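Local coordinates for protein putative NAD(P)H-flavin oxidoreductase (Streptococcus pyogenes serotype M1, PDB 2HAY) that binds flavin mononucleotide and, as a member of the nitroreductase family, probably uses NADH or NADPH in flavin-dependent reduction reactions, at residues R213-K216 and E217-M220; Q11-Q14 and A15-F18; S118-K121 and L122-S125; E124-Q127 and K128-D132. One frame throughout, in Å; residues are numbered along the deposited sequence.

Along the chain the order is contact 2, contact 3, contact 4, contact 1. Contacts 3 and 4 are successive turns of helix 116-130, with centres about 9 Å apart, and share E124 and S125. Contact 2 lies on helix 6-18, its centre about 41 Å from that of contact 3. Contact 1, in the loop between strands 192-201 and 220-223, has its centre about 18 Å from that of contact 2 and about 38 Å from that of contact 3. All four touch the second subunit, so these separate parts of the chain all take part in the dimer, and the FMN-binding R213 of contact 1 itself lies at the interface.

Contact 1. Residues R213-K216 and E217-M220; sequences RKPK and EEVM. Unlike the reference sequence in segment 217-220: M220 (reference Ile). With FMN (flavin mononucleotide), chain I.
The backbone turns tightly from P215 to M220: E218 N bonds to P215 O at 2.9 Å, while K216 O takes both V219 N and M220 N, the latter nearly straight at 169°. Across the turn, the carboxylate of E218 rests against the P215 ring, with CD of E218 3.8 Å from CD of P215. K214 crosses V219 at about a right angle and lays CB 3.9 Å from CG2 of V219. Its extended chain carries NZ toward two waters: one may bond to E218 O, the other, held weakly by the lysine, bonds to E218 OE1. R213 takes no part in the turn; its guanidinium faces the FMN phosphate edge-on, NH1 and NH2 both bonding to O3P, with NH2 of R213 2.9 Å from O3P of FMN. K214 NZ also bonds to O of E52 of the second subunit, and K216 NZ forms a salt bridge with D40 of that subunit. The turn follows strand 192-201 at some distance and leads into strand 220-223, where M220, a selenomethionine here, pairs in parallel with a strand of the second subunit and carries the sheet across the interface.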
loop_
_atom_site.group_PDB
_atom_site.type_symbol
_atom_site.label_atom_id
_atom_site.label_comp_id
_atom_site.label_asym_id
_atom_site.label_seq_id
_atom_site.Cartn_x
_atom_site.Cartn_y
_atom_site.Cartn_z
ATOM N N ARG B 213 -0.407 -0.483 19.107
ATOM C CA ARG B 213 -1.490 -0.250 18.164
ATOM C C ARG B 213 -2.680 0.326 18.912
ATOM O O ARG B 213 -2.750 0.200 20.133
ATOM C CB ARG B 213 -1.864 -1.542 17.420
ATOM C CG ARG B 213 -0.840 -2.033 16.378
ATOM C CD ARG B 213 -0.737 -1.118 15.152
ATOM N NE ARG B 213 0.208 -1.625 14.143
ATOM C CZ ARG B 213 1.538 -1.556 14.251
ATOM N NH1 ARG B 213 2.112 -0.968 15.304
ATOM N NH2 ARG B 213 2.313 -2.060 13.294
ATOM N N LYS B 214 -3.585 0.988 18.189
ATOM C CA LYS B 214 -4.905 1.373 18.717
ATOM C C LYS B 214 -5.666 0.101 19.090
ATOM O O LYS B 214 -5.439 -0.946 18.472
ATOM C CB LYS B 214 -5.739 2.105 17.654
ATOM C CG LYS B 214 -5.346 3.543 17.324
ATOM C CD LYS B 214 -6.181 4.041 16.109
ATOM C CE LYS B 214 -6.011 5.525 15.840
ATOM N NZ LYS B 214 -6.799 5.966 14.674
ATOM N N PRO B 215 -6.575 0.183 20.084
ATOM C CA PRO B 215 -7.452 -0.965 20.364
ATOM C C PRO B 215 -8.135 -1.397 19.074
ATOM O O PRO B 215 -8.525 -0.527 18.262
ATOM C CB PRO B 215 -8.494 -0.396 21.338
ATOM C CG PRO B 215 -7.838 0.793 21.974
ATOM C CD PRO B 215 -6.846 1.336 20.970
ATOM N N LYS B 216 -8.266 -2.707 18.854
ATOM C CA LYS B 216 -8.773 -3.168 17.560
ATOM C C LYS B 216 -10.212 -2.729 17.236
ATOM O O LYS B 216 -10.556 -2.609 16.075
ATOM C CB LYS B 216 -8.482 -4.659 17.271
ATOM C CG LYS B 216 -9.017 -5.654 18.241
ATOM C CD LYS B 216 -8.967 -7.099 17.666
ATOM C CE LYS B 216 -7.586 -7.460 17.140
ATOM N NZ LYS B 216 -7.360 -8.933 16.999
ATOM N N GLU B 217 -11.018 -2.425 18.251
ATOM C CA GLU B 217 -12.363 -1.884 18.034
ATOM C C GLU B 217 -12.338 -0.501 17.381
ATOM O O GLU B 217 -13.307 -0.095 16.733
ATOM C CB GLU B 217 -13.147 -1.786 19.349
ATOM C CG GLU B 217 -12.803 -2.868 20.365
ATOM C CD GLU B 217 -11.751 -2.439 21.386
ATOM O OE1 GLU B 217 -12.017 -1.485 22.169
ATOM O OE2 GLU B 217 -10.679 -3.083 21.412
ATOM N N GLU B 218 -11.242 0.225 17.563
ATOM C CA GLU B 218 -11.106 1.560 16.991
ATOM C C GLU B 218 -10.672 1.528 15.530
ATOM O O GLU B 218 -10.704 2.556 14.853
ATOM C CB GLU B 218 -10.118 2.400 17.808
ATOM C CG GLU B 218 -10.483 2.559 19.288
ATOM C CD GLU B 218 -9.664 3.641 19.999
ATOM O OE1 GLU B 218 -8.771 4.256 19.351
ATOM O OE2 GLU B 218 -9.924 3.890 21.209
ATOM N N VAL B 219 -10.263 0.351 15.051
ATOM C CA VAL B 219 -9.746 0.183 13.686
ATOM C C VAL B 219 -10.656 -0.714 12.813
ATOM O O VAL B 219 -10.989 -0.363 11.702
ATOM C CB VAL B 219 -8.270 -0.329 13.723
ATOM C CG1 VAL B 219 -7.769 -0.749 12.329
ATOM C CG2 VAL B 219 -7.337 0.732 14.358
HETATM N N MSE B 220 -11.042 -1.876 13.337
HETATM C CA MSE B 220 -11.879 -2.842 12.599
HETATM C C MSE B 220 -13.317 -2.953 13.138
HETATM O O MSE B 220 -13.533 -2.886 14.336
HETATM C CB MSE B 220 -11.208 -4.232 12.543
HETATM C CG MSE B 220 -10.936 -4.886 13.882
HETATM SE SE MSE B 220 -10.396 -6.766 13.754
HETATM C CE MSE B 220 -8.486 -6.589 13.489
HETATM N N1 FMN I . 10.279 4.622 10.943
HETATM C C2 FMN I . 11.406 5.456 11.004
HETATM O O2 FMN I . 12.208 5.390 11.967
HETATM N N3 FMN I . 11.646 6.367 9.968
HETATM C C4 FMN I . 10.779 6.498 8.887
HETATM O O4 FMN I . 10.892 7.405 8.052
HETATM C C4A FMN I . 9.646 5.683 8.820
HETATM N N5 FMN I . 8.790 5.824 7.728
HETATM C C5A FMN I . 7.657 5.022 7.615
HETATM C C6 FMN I . 6.829 5.166 6.500
HETATM C C7 FMN I . 5.694 4.374 6.372
HETATM C C7M FMN I . 4.968 4.381 5.055
HETATM C C8 FMN I . 5.381 3.423 7.368
HETATM C C8M FMN I . 4.436 2.307 7.053
HETATM C C9 FMN I . 6.218 3.280 8.489
HETATM C C9A FMN I . 7.373 4.081 8.618
HETATM N N10 FMN I . 8.253 3.949 9.722
HETATM C C10 FMN I . 9.395 4.743 9.839
HETATM C "C1'" FMN I . 7.999 2.946 10.784
HETATM C "C2'" FMN I . 6.862 3.411 11.708
HETATM O "O2'" FMN I . 7.345 4.275 12.726
HETATM C "C3'" FMN I . 6.206 2.179 12.344
HETATM O "O3'" FMN I . 5.730 1.314 11.340
HETATM C "C4'" FMN I . 5.068 2.483 13.313
HETATM O "O4'" FMN I . 5.575 3.345 14.318
HETATM C "C5'" FMN I . 4.498 1.178 13.905
HETATM O "O5'" FMN I . 5.465 0.392 14.618
HETATM P P FMN I . 5.935 -1.084 14.157
HETATM O O1P FMN I . 7.243 -1.405 14.823
HETATM O O2P FMN I . 6.043 -1.151 12.656
HETATM O O3P FMN I . 4.970 -2.151 14.520
HETATM O O HOH W 1 -8.662 4.278 13.281
HETATM O O HOH W 2 -9.346 6.172 16.752
#

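Contact 2. Residues Q11-Q14 and A15-F18; sequences QIQQ and ALHF
Q13 and H17 meet one helical turn apart, side by side and pointing the same way, through a weak hydrogen bond from H17 NE2 to Q13 OE1 (3.2 Å, 129° at the hydrogen). The glutamine reaches the ring by starting with CG anti to its own N (chi1 -157°) and then bending at chi2, which carries the amide forward along the helix, toward H17. Amide and imidazole planes are 55° apart. Q13 O sits at the edge of the same ring, 3.2 Å from H17 CD2, so the backbone and side-chain oxygens of Q13 both approach one part of the imidazole. Main-chain i to i+4 bonds run from A15 N to Q11 O, L16 N to I12 O, H17 N to Q13 O and F18 N to Q14 O, the last at 2.8 Å. They form the final turns of helix 6-18, which runs directly into the FMN-binding residues R19, T20 and A21. Apolar contact is made by I12 and L16, aligned alongside each other with I12 CG2 4.1 Å from L16 CD1; L16 CG also lies 3.4 Å from I12 O. A15 and L16 pack on helix 137-162 through A160, L161 and M157. From the second subunit, L37 meets I12 and Q13, A41 meets L16, and L44 meets H17.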
loop_
_atom_site.group_PDB
_atom_site.type_symbol
_atom_site.label_atom_id
_atom_site.label_comp_id
_atom_site.label_asym_id
_atom_site.label_seq_id
_atom_site.Cartn_x
_atom_site.Cartn_y
_atom_site.Cartn_z
ATOM N N GLN B 11 2.113 -19.833 11.171
ATOM C CA GLN B 11 3.167 -19.229 10.384
ATOM C C GLN B 11 2.896 -17.750 10.058
ATOM O O GLN B 11 3.784 -16.889 10.200
ATOM C CB GLN B 11 3.351 -20.054 9.125
ATOM C CG GLN B 11 4.375 -19.567 8.161
ATOM C CD GLN B 11 4.371 -20.372 6.875
ATOM O OE1 GLN B 11 3.500 -21.237 6.647
ATOM N NE2 GLN B 11 5.345 -20.076 6.003
ATOM N N ILE B 12 1.663 -17.462 9.659
ATOM C CA ILE B 12 1.233 -16.080 9.406
ATOM C C ILE B 12 1.225 -15.293 10.708
ATOM O O ILE B 12 1.738 -14.184 10.763
ATOM C CB ILE B 12 -0.152 -16.002 8.750
ATOM C CG1 ILE B 12 -0.124 -16.675 7.379
ATOM C CG2 ILE B 12 -0.590 -14.505 8.589
ATOM C CD1 ILE B 12 -1.507 -16.961 6.807
ATOM N N GLN B 13 0.679 -15.880 11.766
ATOM C CA GLN B 13 0.646 -15.181 13.035
ATOM C C GLN B 13 2.065 -14.906 13.554
ATOM O O GLN B 13 2.314 -13.850 14.141
ATOM C CB GLN B 13 -0.203 -15.960 14.025
ATOM C CG GLN B 13 -0.777 -15.118 15.180
ATOM C CD GLN B 13 -1.952 -14.217 14.785
ATOM O OE1 GLN B 13 -1.826 -12.978 14.764
ATOM N NE2 GLN B 13 -3.113 -14.835 14.498
ATOM N N GLN B 14 3.008 -15.822 13.310
ATOM C CA GLN B 14 4.411 -15.558 13.704
ATOM C C GLN B 14 4.999 -14.367 12.968
ATOM O O GLN B 14 5.675 -13.527 13.583
ATOM C CB GLN B 14 5.318 -16.778 13.523
ATOM C CG GLN B 14 4.921 -17.946 14.395
ATOM C CD GLN B 14 5.530 -17.890 15.778
ATOM O OE1 GLN B 14 6.650 -18.354 15.992
ATOM N NE2 GLN B 14 4.779 -17.364 16.738
ATOM N N ALA B 15 4.716 -14.291 11.675
ATOM C CA ALA B 15 5.245 -13.223 10.823
ATOM C C ALA B 15 4.666 -11.842 11.160
ATOM O O ALA B 15 5.395 -10.857 11.178
ATOM C CB ALA B 15 5.041 -13.537 9.363
ATOM N N LEU B 16 3.373 -11.794 11.458
ATOM C CA LEU B 16 2.706 -10.544 11.852
ATOM C C LEU B 16 3.277 -9.983 13.148
ATOM O O LEU B 16 3.429 -8.782 13.282
ATOM C CB LEU B 16 1.190 -10.750 12.000
ATOM C CG LEU B 16 0.409 -11.069 10.731
ATOM C CD1 LEU B 16 -1.052 -11.307 11.077
ATOM C CD2 LEU B 16 0.569 -9.934 9.776
ATOM N N HIS B 17 3.600 -10.852 14.100
ATOM C CA HIS B 17 4.156 -10.383 15.346
ATOM C C HIS B 17 5.679 -10.208 15.326
ATOM O O HIS B 17 6.210 -9.400 16.082
ATOM C CB HIS B 17 3.635 -11.224 16.504
ATOM C CG HIS B 17 2.158 -11.049 16.732
ATOM N ND1 HIS B 17 1.644 -10.216 17.707
ATOM C CD2 HIS B 17 1.085 -11.571 16.083
ATOM C CE1 HIS B 17 0.322 -10.250 17.662
ATOM N NE2 HIS B 17 -0.041 -11.062 16.682
ATOM N N PHE B 18 6.366 -10.922 14.430
ATOM C CA PHE B 18 7.797 -10.710 14.163
ATOM C C PHE B 18 8.108 -9.323 13.569
ATOM O O PHE B 18 9.027 -8.629 14.052
ATOM C CB PHE B 18 8.368 -11.802 13.249
ATOM C CG PHE B 18 9.838 -11.617 12.914
ATOM C CD1 PHE B 18 10.224 -11.202 11.648
ATOM C CD2 PHE B 18 10.831 -11.857 13.875
ATOM C CE1 PHE B 18 11.556 -11.035 11.324
ATOM C CE2 PHE B 18 12.185 -11.685 13.560
ATOM C CZ PHE B 18 12.549 -11.273 12.288
#

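Contact 3. Residues S118-K121 and L122-S125; sequences SRLK and LYES. With SO4 (sulfate ion), chain G.
The ring of Y123 carries the carbonyl oxygen of R119 over one face, 3.4 Å above the plane and offset toward the rim, while sulfate O1 stands at its edge, 3.7 Å from Y123 CE2. The guanidinium of R119 is turned 82° to that ring and meets Y123 OH at its own edge; NH2 of R119 and OH of Y123 are 3.4 Å apart. R119 NH2 also comes within 2.9 Å of sulfate O1, obliquely to the guanidinium plane. The hydroxyl of Y123 lies 3.4 Å from the same O1, at best a weak bond. Y123 is directed back along the helix by chi1 of -64°, CG lying anti to the carbonyl carbon, which puts the ring beside the preceding turn. The oxygen over its face is also the acceptor for Y123 N, at 2.8 Å and nearly straight. On the neighbouring side E124 N bonds to L120 O, and a water links E124 OE1, at 2.7 Å, weakly to that same carbonyl. E124 OE2 is paired with K128. L105 of helix 99-106 packs on R119, L120 and Y123; R108 lies close to R119 and probably adds to the positive potential around the anion. The sulfate, probably from the crystallisation liquor, need not mark a functional site; it sits on the regular alpha-helical part of helix 116-130, close to the FMN.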
loop_
_atom_site.group_PDB
_atom_site.type_symbol
_atom_site.label_atom_id
_atom_site.label_comp_id
_atom_site.label_asym_id
_atom_site.label_seq_id
_atom_site.Cartn_x
_atom_site.Cartn_y
_atom_site.Cartn_z
ATOM N N SER B 118 -12.690 1.822 -25.928
ATOM C CA SER B 118 -13.732 1.713 -24.918
ATOM C C SER B 118 -13.162 1.673 -23.490
ATOM O O SER B 118 -13.754 2.258 -22.581
ATOM C CB SER B 118 -14.617 0.496 -25.160
ATOM O OG SER B 118 -14.125 -0.632 -24.453
ATOM N N ARG B 119 -12.045 0.965 -23.285
ATOM C CA ARG B 119 -11.394 0.998 -21.971
ATOM C C ARG B 119 -10.856 2.388 -21.668
ATOM O O ARG B 119 -11.038 2.890 -20.564
ATOM C CB ARG B 119 -10.325 -0.088 -21.801
ATOM C CG ARG B 119 -10.833 -1.270 -20.974
ATOM C CD ARG B 119 -10.294 -2.593 -21.511
ATOM N NE ARG B 119 -10.871 -3.790 -20.877
ATOM C CZ ARG B 119 -10.551 -4.227 -19.659
ATOM N NH1 ARG B 119 -11.113 -5.336 -19.170
ATOM N NH2 ARG B 119 -9.676 -3.552 -18.915
ATOM N N LEU B 120 -10.252 3.027 -22.669
ATOM C CA LEU B 120 -9.724 4.385 -22.493
ATOM C C LEU B 120 -10.810 5.350 -22.014
ATOM O O LEU B 120 -10.549 6.239 -21.188
ATOM C CB LEU B 120 -9.048 4.900 -23.763
ATOM C CG LEU B 120 -7.697 4.247 -24.085
ATOM C CD1 LEU B 120 -7.145 4.796 -25.403
ATOM C CD2 LEU B 120 -6.722 4.465 -22.964
ATOM N N LYS B 121 -12.026 5.132 -22.506
ATOM C CA LYS B 121 -13.186 5.926 -22.132
ATOM C C LYS B 121 -13.586 5.721 -20.671
ATOM O O LYS B 121 -13.967 6.673 -20.002
ATOM C CB LYS B 121 -14.360 5.592 -23.048
ATOM C CG LYS B 121 -15.344 6.704 -23.211
ATOM C CD LYS B 121 -15.956 6.653 -24.621
ATOM C CE LYS B 121 -16.352 8.044 -25.113
ATOM N NZ LYS B 121 -15.737 8.358 -26.456
ATOM N N LEU B 122 -13.514 4.483 -20.191
ATOM C CA LEU B 122 -13.695 4.203 -18.768
ATOM C C LEU B 122 -12.584 4.814 -17.915
ATOM O O LEU B 122 -12.828 5.356 -16.825
ATOM C CB LEU B 122 -13.711 2.696 -18.503
ATOM C CG LEU B 122 -14.930 2.222 -17.705
ATOM C CD1 LEU B 122 -14.749 0.748 -17.368
ATOM C CD2 LEU B 122 -15.197 3.097 -16.440
ATOM N N TYR B 123 -11.354 4.689 -18.389
ATOM C CA TYR B 123 -10.219 5.220 -17.617
ATOM C C TYR B 123 -10.327 6.730 -17.556
ATOM O O TYR B 123 -9.961 7.326 -16.563
ATOM C CB TYR B 123 -8.866 4.780 -18.183
ATOM C CG TYR B 123 -8.600 3.283 -18.138
ATOM C CD1 TYR B 123 -7.624 2.715 -18.944
ATOM C CD2 TYR B 123 -9.342 2.436 -17.312
ATOM C CE1 TYR B 123 -7.374 1.356 -18.918
ATOM C CE2 TYR B 123 -9.098 1.066 -17.268
ATOM C CZ TYR B 123 -8.103 0.537 -18.078
ATOM O OH TYR B 123 -7.851 -0.819 -18.070
ATOM N N GLU B 124 -10.876 7.325 -18.607
ATOM C CA GLU B 124 -11.118 8.765 -18.647
ATOM C C GLU B 124 -12.109 9.216 -17.564
ATOM O O GLU B 124 -11.809 10.111 -16.785
ATOM C CB GLU B 124 -11.592 9.234 -20.037
ATOM C CG GLU B 124 -11.858 10.751 -20.078
ATOM C CD GLU B 124 -12.163 11.290 -21.461
ATOM O OE1 GLU B 124 -12.115 10.502 -22.434
ATOM O OE2 GLU B 124 -12.460 12.512 -21.581
ATOM N N SER B 125 -13.295 8.607 -17.526
ATOM C CA SER B 125 -14.276 8.989 -16.508
ATOM C C SER B 125 -13.779 8.633 -15.124
ATOM O O SER B 125 -14.069 9.348 -14.170
ATOM C CB SER B 125 -15.668 8.394 -16.763
ATOM O OG SER B 125 -15.619 6.982 -16.783
HETATM S S SO4 G . -10.050 -3.087 -15.170
HETATM O O1 SO4 G . -10.402 -2.305 -16.399
HETATM O O2 SO4 G . -10.098 -2.083 -14.020
HETATM O O3 SO4 G . -11.114 -4.262 -14.980
HETATM O O4 SO4 G . -8.576 -3.706 -15.280
HETATM O O HOH W 3 -10.645 8.423 -23.374
#

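Contact 4. Residues E124-Q127 and K128-D132; sequences ESFQ and KEDMD
Helix 116-130 ends here in a wider pi-type turn, after which D132 leaves helical geometry with positive phi. S125 O marks the change, receiving E129 N at 2.7 Å and D130 N at 3.2 Å, the latter in the carbonyl plane; M131 N then reaches back five residues to F126 O. Before the widening, K128 and E124 form a salt bridge, NZ of K128 2.8 Å from OE2 of E124, met on the anti side and 25° out of the carboxylate plane. Y96 OH takes a second bond from that lysine. The turn brings M131, a selenomethionine, alongside F126 in a Met-aromatic contact: SE lies 4.8 Å from the ring centroid, obliquely, and CG of M131 is 3.6 Å from F126 CE2. D130 crosses F126 at about a right angle and sets OD2 at the ring edge, 3.7 Å from F126 CD2. A water joins that oxygen to S125 OG, and W73 of the second subunit donates to it. W143 of helix 137-162 packs on F126 and M131. Two donors to D130 OD2 would probably help stabilise the negative charge of this buried carboxylate, while S125 O, accepting from both E129 N and D130 N, spans the change from the i+4 to the i+5 pattern.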
loop_
_atom_site.group_PDB
_atom_site.type_symbol
_atom_site.label_atom_id
_atom_site.label_comp_id
_atom_site.label_asym_id
_atom_site.label_seq_id
_atom_site.Cartn_x
_atom_site.Cartn_y
_atom_site.Cartn_z
ATOM N N GLU B 124 -10.876 7.325 -18.607
ATOM C CA GLU B 124 -11.118 8.765 -18.647
ATOM C C GLU B 124 -12.109 9.216 -17.564
ATOM O O GLU B 124 -11.809 10.111 -16.785
ATOM C CB GLU B 124 -11.592 9.234 -20.037
ATOM C CG GLU B 124 -11.858 10.751 -20.078
ATOM C CD GLU B 124 -12.163 11.290 -21.461
ATOM O OE1 GLU B 124 -12.115 10.502 -22.434
ATOM O OE2 GLU B 124 -12.460 12.512 -21.581
ATOM N N SER B 125 -13.295 8.607 -17.526
ATOM C CA SER B 125 -14.276 8.989 -16.508
ATOM C C SER B 125 -13.779 8.633 -15.124
ATOM O O SER B 125 -14.069 9.348 -14.170
ATOM C CB SER B 125 -15.668 8.394 -16.763
ATOM O OG SER B 125 -15.619 6.982 -16.783
ATOM N N PHE B 126 -13.026 7.540 -15.027
ATOM C CA PHE B 126 -12.399 7.136 -13.772
ATOM C C PHE B 126 -11.482 8.242 -13.224
ATOM O O PHE B 126 -11.560 8.581 -12.045
ATOM C CB PHE B 126 -11.622 5.828 -13.943
ATOM C CG PHE B 126 -10.796 5.435 -12.737
ATOM C CD1 PHE B 126 -9.397 5.394 -12.808
ATOM C CD2 PHE B 126 -11.420 5.082 -11.525
ATOM C CE1 PHE B 126 -8.629 5.006 -11.679
ATOM C CE2 PHE B 126 -10.681 4.706 -10.400
ATOM C CZ PHE B 126 -9.293 4.661 -10.463
ATOM N N GLN B 127 -10.628 8.813 -14.070
ATOM C CA GLN B 127 -9.723 9.886 -13.620
ATOM C C GLN B 127 -10.388 11.254 -13.473
ATOM O O GLN B 127 -9.992 12.043 -12.630
ATOM C CB GLN B 127 -8.507 9.993 -14.539
ATOM C CG GLN B 127 -7.575 8.758 -14.483
ATOM C CD GLN B 127 -6.218 9.030 -15.110
ATOM O OE1 GLN B 127 -6.057 9.989 -15.863
ATOM N NE2 GLN B 127 -5.238 8.195 -14.797
ATOM N N LYS B 128 -11.391 11.541 -14.294
ATOM C CA LYS B 128 -12.046 12.842 -14.266
ATOM C C LYS B 128 -13.148 12.912 -13.205
ATOM O O LYS B 128 -13.282 13.927 -12.523
ATOM C CB LYS B 128 -12.643 13.196 -15.633
ATOM C CG LYS B 128 -11.633 13.475 -16.715
ATOM C CD LYS B 128 -12.279 14.073 -17.963
ATOM C CE LYS B 128 -11.177 14.664 -18.851
ATOM N NZ LYS B 128 -11.600 14.776 -20.267
ATOM N N GLU B 129 -13.890 11.817 -13.042
ATOM C CA GLU B 129 -15.101 11.828 -12.221
ATOM C C GLU B 129 -15.015 10.996 -10.931
ATOM O O GLU B 129 -15.339 11.502 -9.860
ATOM C CB GLU B 129 -16.320 11.461 -13.080
ATOM C CG GLU B 129 -16.582 12.505 -14.191
ATOM C CD GLU B 129 -16.924 11.883 -15.533
ATOM O OE1 GLU B 129 -17.888 11.076 -15.573
ATOM O OE2 GLU B 129 -16.230 12.211 -16.541
ATOM N N ASP B 130 -14.554 9.748 -11.029
ATOM C CA ASP B 130 -14.421 8.845 -9.858
ATOM C C ASP B 130 -13.363 9.305 -8.869
ATOM O O ASP B 130 -13.629 9.373 -7.683
ATOM C CB ASP B 130 -14.154 7.399 -10.279
ATOM C CG ASP B 130 -15.251 6.848 -11.146
ATOM O OD1 ASP B 130 -16.347 7.397 -11.094
ATOM O OD2 ASP B 130 -15.030 5.881 -11.893
HETATM N N MSE B 131 -12.180 9.653 -9.381
HETATM C CA MSE B 131 -11.026 10.023 -8.539
HETATM C C MSE B 131 -10.654 11.509 -8.609
HETATM O O MSE B 131 -9.820 11.968 -7.829
HETATM C CB MSE B 131 -9.802 9.179 -8.909
HETATM C CG MSE B 131 -9.934 7.689 -8.569
HETATM SE SE MSE B 131 -8.373 7.008 -7.597
HETATM C CE MSE B 131 -8.814 8.080 -6.053
ATOM N N ASP B 132 -11.267 12.244 -9.545
ATOM C CA ASP B 132 -11.058 13.697 -9.684
ATOM C C ASP B 132 -9.565 14.077 -9.746
ATOM O O ASP B 132 -9.061 14.815 -8.895
ATOM C CB ASP B 132 -11.786 14.435 -8.539
ATOM C CG ASP B 132 -11.803 15.959 -8.717
ATOM O OD1 ASP B 132 -11.868 16.445 -9.870
ATOM O OD2 ASP B 132 -11.765 16.666 -7.686
HETATM O O HOH W 4 -16.462 6.154 -14.303
#